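Local coordinates for MMACHC-like protein (Caenorhabditis elegans, PDB 5UJC) that traffics vitamin B12, binding methylcobalamin and probably removing cyanide or alkyl groups from cobalamins reductively, with FAD or FMN, NADPH and glutathione as helpers, at residues A[9-14]-A[111-116]; A[16-21]-A[102-107]; A[27-32]-A[54-59]; A[43-48]-A[127-132]; A[116-121]-A[186-191]. One frame throughout, in Å; residues are numbered along the deposited sequence. Where two conformers were deposited one is given.

Contact 1. Residues A[9-14]-A[111-116]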
# COMPACT_ATOMS: atom_id res chain seq x y z
N GLU A 9 12.66 -3.05 -17.67
CA GLU A 9 11.83 -4.25 -17.67
C GLU A 9 12.49 -5.40 -16.89
O GLU A 9 11.82 -6.10 -16.14
CB GLU A 9 11.45 -4.67 -19.11
CG GLU A 9 10.36 -3.78 -19.68
CD GLU A 9 10.11 -3.97 -21.16
OE1 GLU A 9 10.66 -4.93 -21.76
OE2 GLU A 9 9.34 -3.16 -21.73
N SER A 10 13.82 -5.51 -16.98
CA SER A 10 14.57 -6.55 -16.23
C SER A 10 14.52 -6.28 -14.73
O SER A 10 14.39 -7.20 -13.92
CB SER A 10 16.03 -6.64 -16.71
OG SER A 10 16.11 -7.11 -18.05
N ILE A 11 14.60 -5.00 -14.36
CA ILE A 11 14.46 -4.61 -12.97
C ILE A 11 13.08 -4.98 -12.44
O ILE A 11 12.95 -5.63 -11.38
CB ILE A 11 14.71 -3.10 -12.79
CG1 ILE A 11 16.19 -2.80 -12.98
CG2 ILE A 11 14.23 -2.62 -11.43
CD1 ILE A 11 16.48 -1.31 -13.17
N LYS A 12 12.04 -4.60 -13.17
CA LYS A 12 10.69 -4.90 -12.73
C LYS A 12 10.48 -6.42 -12.66
O LYS A 12 9.81 -6.92 -11.75
CB LYS A 12 9.65 -4.26 -13.64
CG LYS A 12 8.23 -4.40 -13.12
CD LYS A 12 7.25 -3.62 -13.96
CE LYS A 12 5.89 -3.47 -13.31
NZ LYS A 12 5.18 -4.75 -13.11
N ARG A 13 11.11 -7.16 -13.58
CA ARG A 13 10.94 -8.62 -13.62
C ARG A 13 11.49 -9.27 -12.34
O ARG A 13 10.86 -10.15 -11.79
CB ARG A 13 11.62 -9.22 -14.85
CG ARG A 13 11.15 -10.64 -15.17
CD ARG A 13 9.67 -10.68 -15.59
NE ARG A 13 9.41 -9.82 -16.75
CZ ARG A 13 9.59 -10.17 -18.02
NH1 ARG A 13 9.97 -11.42 -18.36
NH2 ARG A 13 9.36 -9.28 -18.97
N VAL A 14 12.64 -8.82 -11.86
CA VAL A 14 13.19 -9.40 -10.61
C VAL A 14 12.27 -9.11 -9.43
O VAL A 14 12.01 -9.96 -8.60
CB VAL A 14 14.58 -8.85 -10.28
CG1 VAL A 14 15.06 -9.39 -8.93
CG2 VAL A 14 15.53 -9.22 -11.35
N LYS A 111 21.81 -7.40 -7.94
CA LYS A 111 22.60 -8.00 -9.01
C LYS A 111 22.17 -7.54 -10.42
O LYS A 111 22.88 -7.75 -11.40
CB LYS A 111 22.57 -9.53 -8.90
CG LYS A 111 23.10 -10.04 -7.58
CD LYS A 111 23.14 -11.56 -7.55
CE LYS A 111 23.12 -12.10 -6.14
NZ LYS A 111 22.97 -13.58 -6.11
N VAL A 112 20.98 -6.94 -10.50
CA VAL A 112 20.45 -6.39 -11.75
C VAL A 112 20.64 -4.85 -11.81
O VAL A 112 21.02 -4.30 -12.85
CB VAL A 112 18.95 -6.77 -11.92
CG1 VAL A 112 18.32 -6.06 -13.13
CG2 VAL A 112 18.81 -8.29 -12.05
N GLU A 113 20.38 -4.17 -10.70
CA GLU A 113 20.61 -2.71 -10.58
C GLU A 113 21.02 -2.40 -9.16
O GLU A 113 20.22 -2.55 -8.24
CB GLU A 113 19.36 -1.90 -10.97
CG GLU A 113 19.57 -0.38 -10.91
CD GLU A 113 20.65 0.14 -11.87
OE1 GLU A 113 21.22 1.21 -11.58
OE2 GLU A 113 20.92 -0.50 -12.90
N GLU A 114 22.31 -2.09 -8.95
CA GLU A 114 22.85 -2.02 -7.59
C GLU A 114 22.36 -0.80 -6.80
O GLU A 114 22.24 -0.85 -5.59
CB GLU A 114 24.38 -2.08 -7.61
CG GLU A 114 25.08 -0.84 -8.09
CD GLU A 114 26.61 -1.02 -8.13
OE1 GLU A 114 27.09 -2.07 -7.64
OE2 GLU A 114 27.33 -0.14 -8.65
N ASN A 115 22.01 0.27 -7.51
CA ASN A 115 21.68 1.57 -6.88
C ASN A 115 20.16 1.79 -6.84
O ASN A 115 19.55 2.01 -7.87
CB ASN A 115 22.35 2.70 -7.67
CG ASN A 115 22.11 4.08 -7.07
OD1 ASN A 115 21.51 4.22 -6.00
ND2 ASN A 115 22.61 5.11 -7.75
N PHE A 116 19.57 1.66 -5.66
CA PHE A 116 18.18 2.02 -5.48
C PHE A 116 17.88 2.45 -4.06
O PHE A 116 18.59 2.11 -3.13
CB PHE A 116 17.23 0.87 -5.90
CG PHE A 116 17.49 -0.43 -5.21
CD1 PHE A 116 18.40 -1.36 -5.75
CD2 PHE A 116 16.81 -0.77 -4.05
CE1 PHE A 116 18.62 -2.58 -5.14
CE2 PHE A 116 17.04 -1.99 -3.43
CZ PHE A 116 17.96 -2.89 -3.97
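E113, which holds I11 with its CB and CG, also places its carbonyl oxygen at the edge of the F116 ring, in the ring plane, with F116 CD1 3.3 Å from E113 O. That ring touches S106 and L109 of helix 93-109 rather than segment 9-14. The carboxylate of E113, the other flat group, turns away from I11: the bend at chi2 (61°) carries it off toward H7, whose NE2 is hydrogen-bonded to OE2. The aliphatic half of E113 is left to the helix, and I11 CD1 lies 3.7 Å from E113 CB. V112 supplies the rest of the contact by spreading its two methyls over one turn of helix. With CG1 anti to the backbone N (chi1 173°), that methyl meets I11, CG1 to CG1 at 3.9 Å, and lies 4.1 Å from the backbone carbon C of S10. The other methyl slides past V14 in the opposite direction, and the pair V14 CG2 to V112 CG2 is tight at 3.5 Å. No hydrogen bond crosses between the two segments, whose own contact is apolar; the polar tie of the loop to helix 5-18 is that of E113 with H7. The contact lies at the surface, where the loop between helix 93-109 and strand 117-120 passes helix 5-18. I11 continues inward onto L109, M54 and L56 of strand 53-60, and F192 and V195 of strand 185-196, while V14 touches K108.

Contact 2. Residues A[16-21]-A[102-107]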
# COMPACT_ATOMS: atom_id res chain seq x y z
N ASP A 16 9.08 -8.61 -9.53
CA ASP A 16 7.85 -9.39 -9.70
C ASP A 16 8.08 -10.91 -9.52
O ASP A 16 7.16 -11.64 -9.15
CB ASP A 16 7.24 -9.10 -11.07
CG ASP A 16 6.64 -7.70 -11.14
OD1 ASP A 16 6.39 -7.09 -10.06
OD2 ASP A 16 6.38 -7.23 -12.26
N GLN A 17 9.32 -11.35 -9.69
CA GLN A 17 9.67 -12.74 -9.37
C GLN A 17 9.71 -12.99 -7.88
O GLN A 17 9.25 -14.04 -7.41
CB GLN A 17 11.02 -13.11 -10.00
CG GLN A 17 10.97 -13.27 -11.49
CD GLN A 17 12.35 -13.30 -12.14
OE1 GLN A 17 13.37 -12.98 -11.51
NE2 GLN A 17 12.37 -13.67 -13.39
N LYS A 18 10.25 -12.03 -7.12
CA LYS A 18 10.50 -12.24 -5.68
C LYS A 18 9.36 -11.76 -4.80
O LYS A 18 9.18 -12.26 -3.72
CB LYS A 18 11.77 -11.56 -5.26
CG LYS A 18 13.03 -12.08 -5.95
CD LYS A 18 13.13 -13.61 -5.97
CE LYS A 18 13.30 -14.18 -4.57
NZ LYS A 18 13.49 -15.66 -4.60
N LEU A 19 8.58 -10.79 -5.30
CA LEU A 19 7.34 -10.32 -4.61
C LEU A 19 6.21 -10.62 -5.57
O LEU A 19 5.85 -9.80 -6.41
CB LEU A 19 7.42 -8.84 -4.29
CG LEU A 19 8.59 -8.42 -3.40
CD1 LEU A 19 8.65 -6.90 -3.35
CD2 LEU A 19 8.46 -8.98 -1.97
N SER A 20 5.70 -11.84 -5.48
CA SER A 20 4.89 -12.41 -6.56
C SER A 20 3.42 -12.08 -6.40
O SER A 20 2.92 -11.85 -5.29
CB SER A 20 5.09 -13.95 -6.63
OG SER A 20 4.38 -14.57 -5.56
N SER A 21 2.70 -12.11 -7.51
CA SER A 21 1.28 -11.87 -7.50
C SER A 21 0.54 -12.92 -6.69
O SER A 21 -0.39 -12.60 -5.97
CB SER A 21 0.71 -11.77 -8.93
OG SER A 21 1.26 -12.74 -9.79
N LEU A 102 11.30 -7.95 1.58
CA LEU A 102 11.99 -6.94 0.81
C LEU A 102 13.51 -7.19 0.78
O LEU A 102 14.16 -6.91 -0.23
CB LEU A 102 11.69 -5.55 1.36
CG LEU A 102 10.30 -5.03 1.01
CD1 LEU A 102 9.93 -3.85 1.92
CD2 LEU A 102 10.24 -4.60 -0.46
N GLU A 103 14.06 -7.73 1.87
CA GLU A 103 15.48 -8.06 1.90
C GLU A 103 15.79 -9.20 0.93
O GLU A 103 16.77 -9.15 0.22
CB GLU A 103 15.93 -8.42 3.31
CG GLU A 103 17.41 -8.78 3.44
CD GLU A 103 18.35 -7.76 2.78
OE1 GLU A 103 18.04 -6.54 2.82
OE2 GLU A 103 19.39 -8.17 2.23
N ILE A 104 14.93 -10.21 0.90
CA ILE A 104 15.11 -11.32 -0.05
C ILE A 104 15.06 -10.83 -1.51
O ILE A 104 15.91 -11.19 -2.34
CB ILE A 104 14.07 -12.43 0.21
CG1 ILE A 104 14.39 -13.12 1.56
CG2 ILE A 104 14.05 -13.45 -0.93
CD1 ILE A 104 13.24 -13.92 2.14
N MET A 105 14.10 -9.96 -1.79
CA MET A 105 14.00 -9.35 -3.08
C MET A 105 15.26 -8.53 -3.41
O MET A 105 15.78 -8.61 -4.50
CB MET A 105 12.75 -8.47 -3.14
CG MET A 105 12.52 -7.80 -4.47
SD MET A 105 13.42 -6.25 -4.62
CE MET A 105 12.48 -5.27 -3.51
N SER A 106 15.70 -7.72 -2.45
CA SER A 106 16.79 -6.79 -2.66
C SER A 106 18.08 -7.50 -2.97
O SER A 106 18.89 -7.01 -3.75
CB SER A 106 16.98 -5.90 -1.43
OG SER A 106 15.91 -4.98 -1.31
N GLU A 107 18.27 -8.66 -2.36
CA GLU A 107 19.48 -9.45 -2.58
C GLU A 107 19.60 -9.88 -4.05
O GLU A 107 20.69 -9.90 -4.63
CB GLU A 107 19.46 -10.65 -1.67
CG GLU A 107 19.77 -10.28 -0.22
CD GLU A 107 19.78 -11.48 0.71
OE1 GLU A 107 19.85 -12.62 0.21
OE2 GLU A 107 19.72 -11.27 1.96
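Apolar contacts carry most of this meeting, where K18 and L19 press on one side of helix 93-109. L19 CG stands 4.1 Å from M105 CG, the two side chains crossing at about a right angle, and L19 CD1 reaches 4.0 Å to L102 CD2. M105 presents its flank because CG lies anti to the backbone N (chi1 -179°) and the chain then folds at chi2 and chi3; its CE comes back to 4.2 Å from L19 CD1. The backbones are close here, K18 CA to M105 CA being 5.2 Å. The hydrocarbon part of K18 adds to this: K18 CB lies 3.8 Å from M105 CA, and bends at chi2 and chi3 swing K18 CE to 3.8 Å from the I104 CG2 methyl. No hydrogen bond joins the two segments; within 102-107, L102 O is gripped twice, by S106 N and S106 OG, from opposite faces of its carbonyl plane, the hydroxyl coming from 36° above that plane. One residue earlier in the same helix, R101 NH2 makes a weak hydrogen bond to K18 O. The contact joins the C-terminal end of helix 5-18, which L19 is the first residue to leave, to the flank of helix 93-109. L102 leans on H120 and S188, and M105 on L190, so the helix lies against strands 117-120 and 185-196.

Contact 3. Residues A[27-32]-A[54-59]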
# COMPACT_ATOMS: atom_id res chain seq x y z
N SER A 27 3.41 -4.75 -8.72
CA SER A 27 4.25 -3.58 -8.95
C SER A 27 3.80 -2.81 -10.16
O SER A 27 3.28 -3.38 -11.14
CB SER A 27 5.74 -3.94 -9.04
OG SER A 27 6.06 -4.53 -10.26
N HIS A 28 4.01 -1.48 -10.09
CA HIS A 28 3.60 -0.57 -11.14
C HIS A 28 4.71 0.47 -11.36
O HIS A 28 5.17 1.12 -10.41
CB HIS A 28 2.32 0.16 -10.72
CG HIS A 28 1.18 -0.77 -10.44
ND1 HIS A 28 0.20 -1.02 -11.34
CD2 HIS A 28 0.89 -1.51 -9.34
CE1 HIS A 28 -0.67 -1.88 -10.82
NE2 HIS A 28 -0.24 -2.21 -9.62
N MET A 29 5.13 0.64 -12.61
CA MET A 29 6.21 1.54 -12.95
C MET A 29 5.69 2.96 -13.14
O MET A 29 4.60 3.17 -13.69
CB MET A 29 6.93 1.05 -14.20
CG MET A 29 8.25 1.75 -14.46
SD MET A 29 9.30 0.99 -15.68
CE MET A 29 8.41 1.29 -17.14
N PHE A 30 6.49 3.95 -12.72
CA PHE A 30 6.19 5.33 -13.02
C PHE A 30 7.43 6.18 -13.03
O PHE A 30 8.49 5.72 -12.63
CB PHE A 30 5.14 5.89 -12.04
CG PHE A 30 5.62 6.01 -10.61
CD1 PHE A 30 5.66 4.90 -9.77
CD2 PHE A 30 5.96 7.25 -10.08
CE1 PHE A 30 6.09 5.02 -8.45
CE2 PHE A 30 6.35 7.38 -8.76
CZ PHE A 30 6.39 6.27 -7.94
N LYS A 31 7.30 7.40 -13.55
CA LYS A 31 8.41 8.33 -13.61
C LYS A 31 8.32 9.28 -12.41
O LYS A 31 7.26 9.78 -12.09
CB LYS A 31 8.37 9.14 -14.91
CG LYS A 31 8.49 8.30 -16.16
CD LYS A 31 8.41 9.15 -17.42
CE LYS A 31 7.01 9.73 -17.64
NZ LYS A 31 6.77 10.02 -19.08
N ILE A 32 9.45 9.62 -11.81
CA ILE A 32 9.44 10.54 -10.70
C ILE A 32 8.81 11.88 -11.11
O ILE A 32 8.09 12.49 -10.32
CB ILE A 32 10.87 10.76 -10.12
CG1 ILE A 32 11.38 9.50 -9.43
CG2 ILE A 32 10.89 11.95 -9.16
CD1 ILE A 32 10.58 9.06 -8.22
N MET A 54 13.25 6.29 -13.12
CA MET A 54 12.36 5.16 -12.92
C MET A 54 12.03 4.92 -11.45
O MET A 54 12.93 4.94 -10.60
CB MET A 54 13.02 3.90 -13.48
CG MET A 54 12.21 2.63 -13.28
SD MET A 54 13.18 1.15 -13.68
CE MET A 54 12.12 -0.15 -13.06
N ALA A 55 10.75 4.69 -11.18
CA ALA A 55 10.29 4.22 -9.88
C ALA A 55 9.34 3.04 -10.06
O ALA A 55 8.65 2.93 -11.09
CB ALA A 55 9.61 5.33 -9.11
N LEU A 56 9.27 2.19 -9.02
CA LEU A 56 8.30 1.09 -8.94
C LEU A 56 7.51 1.22 -7.66
O LEU A 56 8.07 1.24 -6.57
CB LEU A 56 8.98 -0.28 -8.97
CG LEU A 56 9.59 -0.71 -10.29
CD1 LEU A 56 10.37 -2.01 -10.07
CD2 LEU A 56 8.50 -0.93 -11.33
N LEU A 57 6.20 1.26 -7.81
CA LEU A 57 5.28 1.19 -6.70
C LEU A 57 4.91 -0.26 -6.44
O LEU A 57 4.40 -0.92 -7.32
CB LEU A 57 4.02 2.00 -7.04
CG LEU A 57 2.86 1.94 -6.05
CD1 LEU A 57 3.26 2.54 -4.71
CD2 LEU A 57 1.63 2.62 -6.62
N ILE A 58 5.07 -0.69 -5.19
CA ILE A 58 4.72 -2.05 -4.76
C ILE A 58 3.51 -1.94 -3.84
O ILE A 58 3.50 -1.16 -2.86
CB ILE A 58 5.88 -2.72 -3.99
CG1 ILE A 58 7.15 -2.82 -4.89
CG2 ILE A 58 5.44 -4.07 -3.49
CD1 ILE A 58 8.43 -3.22 -4.18
N LEU A 59 2.45 -2.67 -4.19
CA LEU A 59 1.27 -2.74 -3.33
C LEU A 59 0.98 -4.17 -2.95
O LEU A 59 1.47 -5.12 -3.61
CB LEU A 59 0.09 -2.06 -3.96
CG LEU A 59 -0.46 -2.52 -5.26
CD1 LEU A 59 -1.38 -3.71 -5.04
CD2 LEU A 59 -1.24 -1.39 -5.96
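Strands 27-31 and 54-59 run antiparallel (151° between their directions, axes 4.4 Å apart), H28 pairing with L57 and F30 with A55 through four backbone hydrogen bonds, among them L57 N to H28 O at 2.8 Å. F30 and A55 carry the side-chain contact on the face they share with H28 and L57. F30 CG takes the crowded position between the backbone N and the carbonyl carbon (chi1 66°), which lays the ring across the neighbouring strand: A55 CB sits over one face, 3.7 Å from the ring centroid, a CH-pi contact offset toward the rim. L57 N lies at the ring edge, 3.8 Å from F30 CE1, and C137 and V140 of helix 134-140 also touch the ring. Were F30 an alanine, the A55 methyl would probably lose its aromatic face and a gap would open beside helix 134-140. On the same face, H28 NE2 lies 3.9 Å from L59 CD2 and is hydrogen-bonded to OE1 of E26. The pair belongs to the four-stranded antiparallel sheet ordered 25-31, 53-60, 185-196, 117-120, in a family grouped with the FMN-dependent nitroreductases; 25-31 is an outermost strand. On the other face, M29 CB packs 3.8 Å from L56 CD2, and M29 SD meets M54 CE at 4.0 Å, the side chains crossing at about a right angle. That face lies toward helix 5-18, whose K12 touches L56 and I11 M54.

Contact 4. Residues A[43-48]-A[127-132]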
# COMPACT_ATOMS: atom_id res chain seq x y z
N SER A 43 6.49 21.74 -3.79
CA SER A 43 5.92 21.29 -2.54
C SER A 43 6.99 20.60 -1.67
O SER A 43 8.01 20.13 -2.19
CB SER A 43 4.74 20.39 -2.79
OG SER A 43 5.10 19.14 -2.81
N PRO A 44 6.73 20.47 -0.37
CA PRO A 44 7.67 19.75 0.50
C PRO A 44 7.86 18.27 0.10
O PRO A 44 8.84 17.62 0.51
CB PRO A 44 7.02 19.85 1.89
CG PRO A 44 6.17 21.03 1.82
CD PRO A 44 5.70 21.17 0.40
N PHE A 45 6.90 17.75 -0.65
CA PHE A 45 6.87 16.37 -1.05
C PHE A 45 7.64 16.09 -2.34
O PHE A 45 7.84 14.96 -2.70
CB PHE A 45 5.41 15.92 -1.21
CG PHE A 45 4.67 15.88 0.09
CD1 PHE A 45 4.89 14.85 0.98
CD2 PHE A 45 3.80 16.91 0.45
CE1 PHE A 45 4.25 14.83 2.19
CE2 PHE A 45 3.14 16.88 1.65
CZ PHE A 45 3.35 15.83 2.51
N ALA A 46 8.03 17.13 -3.08
CA ALA A 46 8.77 16.93 -4.32
C ALA A 46 10.05 16.09 -4.05
O ALA A 46 10.74 16.33 -3.08
CB ALA A 46 9.14 18.27 -4.94
N LEU A 47 10.31 15.11 -4.90
CA LEU A 47 11.43 14.22 -4.70
C LEU A 47 12.63 14.69 -5.53
O LEU A 47 12.45 15.16 -6.67
CB LEU A 47 11.04 12.81 -5.11
CG LEU A 47 9.91 12.20 -4.30
CD1 LEU A 47 9.40 10.91 -4.96
CD2 LEU A 47 10.38 11.91 -2.88
N PRO A 48 13.85 14.53 -4.99
CA PRO A 48 15.05 15.13 -5.59
C PRO A 48 15.71 14.23 -6.66
O PRO A 48 16.86 13.85 -6.52
CB PRO A 48 15.97 15.31 -4.38
CG PRO A 48 15.64 14.16 -3.52
CD PRO A 48 14.14 14.00 -3.64
N GLN A 127 10.43 15.34 11.24
CA GLN A 127 9.29 16.22 11.52
C GLN A 127 7.93 15.49 11.31
O GLN A 127 6.88 16.12 11.35
CB GLN A 127 9.34 17.46 10.61
CG GLN A 127 10.49 18.42 10.89
CD GLN A 127 11.86 17.87 10.52
OE1 GLN A 127 12.04 17.23 9.47
NE2 GLN A 127 12.83 18.09 11.39
N ARG A 128 8.01 14.18 11.03
CA ARG A 128 6.84 13.30 10.85
C ARG A 128 6.08 13.58 9.55
O ARG A 128 4.91 13.22 9.41
CB ARG A 128 5.88 13.31 12.06
CG ARG A 128 6.54 13.06 13.41
CD ARG A 128 5.52 12.86 14.56
NE ARG A 128 4.60 11.73 14.32
CZ ARG A 128 4.92 10.44 14.46
NH1 ARG A 128 6.12 10.06 14.92
NH2 ARG A 128 4.00 9.51 14.17
N ARG A 129 6.78 14.13 8.55
CA ARG A 129 6.21 14.24 7.21
C ARG A 129 6.42 12.91 6.49
O ARG A 129 7.55 12.41 6.45
CB ARG A 129 6.86 15.36 6.40
CG ARG A 129 6.24 15.51 5.01
CD ARG A 129 6.85 16.61 4.18
NE ARG A 129 8.31 16.52 4.03
CZ ARG A 129 8.98 15.69 3.19
NH1 ARG A 129 8.35 14.70 2.51
NH2 ARG A 129 10.30 15.81 3.09
N PRO A 130 5.36 12.36 5.86
CA PRO A 130 5.59 11.18 5.04
C PRO A 130 6.59 11.46 3.93
O PRO A 130 6.55 12.50 3.31
CB PRO A 130 4.21 10.87 4.46
CG PRO A 130 3.27 11.49 5.43
CD PRO A 130 3.95 12.74 5.89
N LYS A 131 7.51 10.53 3.71
CA LYS A 131 8.51 10.70 2.68
C LYS A 131 7.97 10.59 1.28
O LYS A 131 8.55 11.19 0.36
CB LYS A 131 9.67 9.73 2.87
CG LYS A 131 10.42 9.94 4.16
CD LYS A 131 11.84 9.38 4.11
CE LYS A 131 12.80 10.37 3.47
NZ LYS A 131 14.19 10.22 3.98
N ILE A 132 6.91 9.80 1.09
CA ILE A 132 6.29 9.69 -0.22
C ILE A 132 4.81 9.43 -0.07
O ILE A 132 4.38 8.72 0.87
CB ILE A 132 6.98 8.63 -1.09
CG1 ILE A 132 6.59 8.82 -2.58
CG2 ILE A 132 6.69 7.22 -0.60
CD1 ILE A 132 7.48 8.07 -3.52
O HOH W 1 7.08 12.93 -1.24
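F45 and P130, which touch across two loops, both line the cobalamin pocket, with S43 and I132. S43 to A46 form a type I turn, with an ST turn in which S43 OG accepts from F45 N at 3.1 Å. R129 slides past the F45 ring in the opposite direction, its CD over one face, 4.1 Å from the ring centroid, a CH-pi contact. R129 CG is anti to the backbone N (chi1 -178°), and the bend at chi3 (54°) turns the guanidinium, nearly perpendicular to that ring, face-on to P44 O, which lies over its centre, 3.3 Å from R129 CZ. Replacing R129 by an alanine would probably uncover that ring face and leave P44 O without its cationic neighbour. At the ring edge, P130 O lies 3.5 Å from F45 CE1. Water 1 donates to F45 O (2.6 Å) and to K131 O (2.8 Å), and L47 CD1 meets I132 CD1 at 3.7 Å. I132 O also bonds methylcobalamin. The loops thus rely on apolar contact, a cation facing a carbonyl and one water bridge.

Contact 5. Residues A[116-121]-A[186-191]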
# COMPACT_ATOMS: atom_id res chain seq x y z
N PHE A 116 19.57 1.66 -5.66
CA PHE A 116 18.18 2.02 -5.48
C PHE A 116 17.88 2.45 -4.06
O PHE A 116 18.59 2.11 -3.13
CB PHE A 116 17.23 0.87 -5.90
CG PHE A 116 17.49 -0.43 -5.21
CD1 PHE A 116 18.40 -1.36 -5.75
CD2 PHE A 116 16.81 -0.77 -4.05
CE1 PHE A 116 18.62 -2.58 -5.14
CE2 PHE A 116 17.04 -1.99 -3.43
CZ PHE A 116 17.96 -2.89 -3.97
N GLU A 117 16.83 3.25 -3.94
CA GLU A 117 16.31 3.69 -2.65
C GLU A 117 14.95 3.06 -2.42
O GLU A 117 14.21 2.79 -3.39
CB GLU A 117 16.15 5.21 -2.65
CG GLU A 117 17.45 5.97 -2.92
CD GLU A 117 18.48 5.78 -1.82
OE1 GLU A 117 18.09 5.60 -0.64
OE2 GLU A 117 19.69 5.85 -2.13
N ILE A 118 14.63 2.79 -1.17
CA ILE A 118 13.33 2.21 -0.82
C ILE A 118 12.64 3.12 0.18
O ILE A 118 13.23 3.49 1.21
CB ILE A 118 13.46 0.77 -0.19
CG1 ILE A 118 14.32 -0.16 -1.05
CG2 ILE A 118 12.04 0.21 0.05
CD1 ILE A 118 14.35 -1.60 -0.56
N LEU A 119 11.40 3.50 -0.14
CA LEU A 119 10.55 4.30 0.76
C LEU A 119 9.29 3.53 1.04
O LEU A 119 8.68 3.01 0.13
CB LEU A 119 10.18 5.65 0.08
CG LEU A 119 11.35 6.60 -0.15
CD1 LEU A 119 10.87 7.84 -0.90
CD2 LEU A 119 12.00 7.02 1.18
N HIS A 120 8.89 3.46 2.30
CA HIS A 120 7.67 2.73 2.68
C HIS A 120 6.52 3.67 2.88
O HIS A 120 6.70 4.89 3.04
CB HIS A 120 7.92 1.93 3.95
CG HIS A 120 9.11 1.06 3.86
ND1 HIS A 120 9.25 0.09 2.88
CD2 HIS A 120 10.27 1.06 4.56
CE1 HIS A 120 10.45 -0.47 3.00
NE2 HIS A 120 11.07 0.09 4.03
N ASP A 121 5.31 3.13 2.90
CA ASP A 121 4.13 3.96 3.22
C ASP A 121 4.27 4.67 4.59
O ASP A 121 3.79 5.79 4.75
CB ASP A 121 2.83 3.11 3.17
CG ASP A 121 2.77 2.06 4.22
OD1 ASP A 121 3.69 1.23 4.28
OD2 ASP A 121 1.79 2.06 4.99
N PHE A 186 -0.94 0.18 -0.21
CA PHE A 186 0.35 0.56 -0.76
C PHE A 186 1.44 0.17 0.24
O PHE A 186 1.23 0.24 1.43
CB PHE A 186 0.38 2.05 -1.04
CG PHE A 186 -0.65 2.49 -2.02
CD1 PHE A 186 -0.52 2.17 -3.37
CD2 PHE A 186 -1.80 3.17 -1.61
CE1 PHE A 186 -1.48 2.59 -4.29
CE2 PHE A 186 -2.74 3.61 -2.54
CZ PHE A 186 -2.59 3.32 -3.85
N ARG A 187 2.58 -0.28 -0.25
CA ARG A 187 3.64 -0.75 0.66
C ARG A 187 4.95 0.02 0.50
O ARG A 187 5.49 0.52 1.49
CB ARG A 187 3.87 -2.27 0.53
CG ARG A 187 2.65 -3.09 0.97
CD ARG A 187 2.34 -2.90 2.44
NE ARG A 187 1.17 -3.65 2.88
CZ ARG A 187 0.59 -3.48 4.05
NH1 ARG A 187 1.17 -2.71 4.99
NH2 ARG A 187 -0.56 -4.10 4.32
N SER A 188 5.51 0.04 -0.71
CA SER A 188 6.84 0.61 -0.89
C SER A 188 6.99 1.20 -2.27
O SER A 188 6.30 0.81 -3.21
CB SER A 188 7.96 -0.45 -0.67
OG SER A 188 7.88 -1.05 0.60
N VAL A 189 7.90 2.15 -2.39
CA VAL A 189 8.35 2.63 -3.67
C VAL A 189 9.86 2.45 -3.76
O VAL A 189 10.59 2.80 -2.83
CB VAL A 189 7.98 4.11 -3.89
CG1 VAL A 189 8.74 4.68 -5.09
CG2 VAL A 189 6.47 4.29 -4.08
N LEU A 190 10.29 1.86 -4.86
CA LEU A 190 11.70 1.72 -5.20
C LEU A 190 12.06 2.77 -6.23
O LEU A 190 11.34 2.94 -7.22
CB LEU A 190 11.98 0.35 -5.79
CG LEU A 190 11.52 -0.86 -5.00
CD1 LEU A 190 11.80 -2.13 -5.77
CD2 LEU A 190 12.13 -0.94 -3.64
N ILE A 191 13.12 3.52 -5.97
CA ILE A 191 13.56 4.56 -6.90
C ILE A 191 14.95 4.17 -7.39
O ILE A 191 15.80 3.82 -6.60
CB ILE A 191 13.61 5.93 -6.21
CG1 ILE A 191 12.22 6.27 -5.61
CG2 ILE A 191 14.04 7.03 -7.21
CD1 ILE A 191 12.17 7.57 -4.81
O HOH W 2 3.68 -1.31 5.09
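The shortest bond between the strands runs from V189 N to L119 O, at 2.8 Å. Further along, R187 O accepts a hydrogen bond from D121 N at 3.0 Å, from 45° above the carbonyl plane, and has a weaker CA-H...O contact with H120, CA to O 3.3 Å. Beside it H120 ND1 and S188 OG share a hydrogen bond of 2.9 Å, the hydroxyl lying in the imidazole plane at the ring edge; chi1 (-53°) sets the H120 ring beside S188, and chi2 (-58°) turns ND1 to the hydroxyl. Water 2 links D121 OD1 (2.7 Å) to R187 NH1 (2.9 Å), bridging opposite charges; R187 NE also bonds S60 OG. L190 CD2 presses on I118 CG1 at a tight 3.5 Å, side by side. The strands form an antiparallel ladder, 117-120 being an outermost strand. R187 and S188 make a classic beta bulge opposite I58 of strand 53-60, at the end of the ladder where the backbone oxygens of D121 and F186 each hydrogen-bond methylcobalamin.

Contacts 3 and 5 build the four-stranded sheet: contact 3 pairs strands 25-31 and 53-60, contact 5 pairs 185-196 and 117-120, and 53-60 beside 185-196 joins them, the centres of the two contacts about 9 Å apart. Contacts 1 and 2, centres about 11 Å apart, both use helix 5-18; contact 1 fastens it to the loop after helix 93-109 and contact 2 to that helix itself. Along the chain contact 2 encloses contact 3 and contact 1 encloses contact 2; contact 5 comes after them. Contact 4 alternates with the others, its centre about 25 Å from that of contact 1, but touches contact 5. Cobalamin is bound at contacts 4 and 5, farther from the two contacts of the N-terminal helix 5-18.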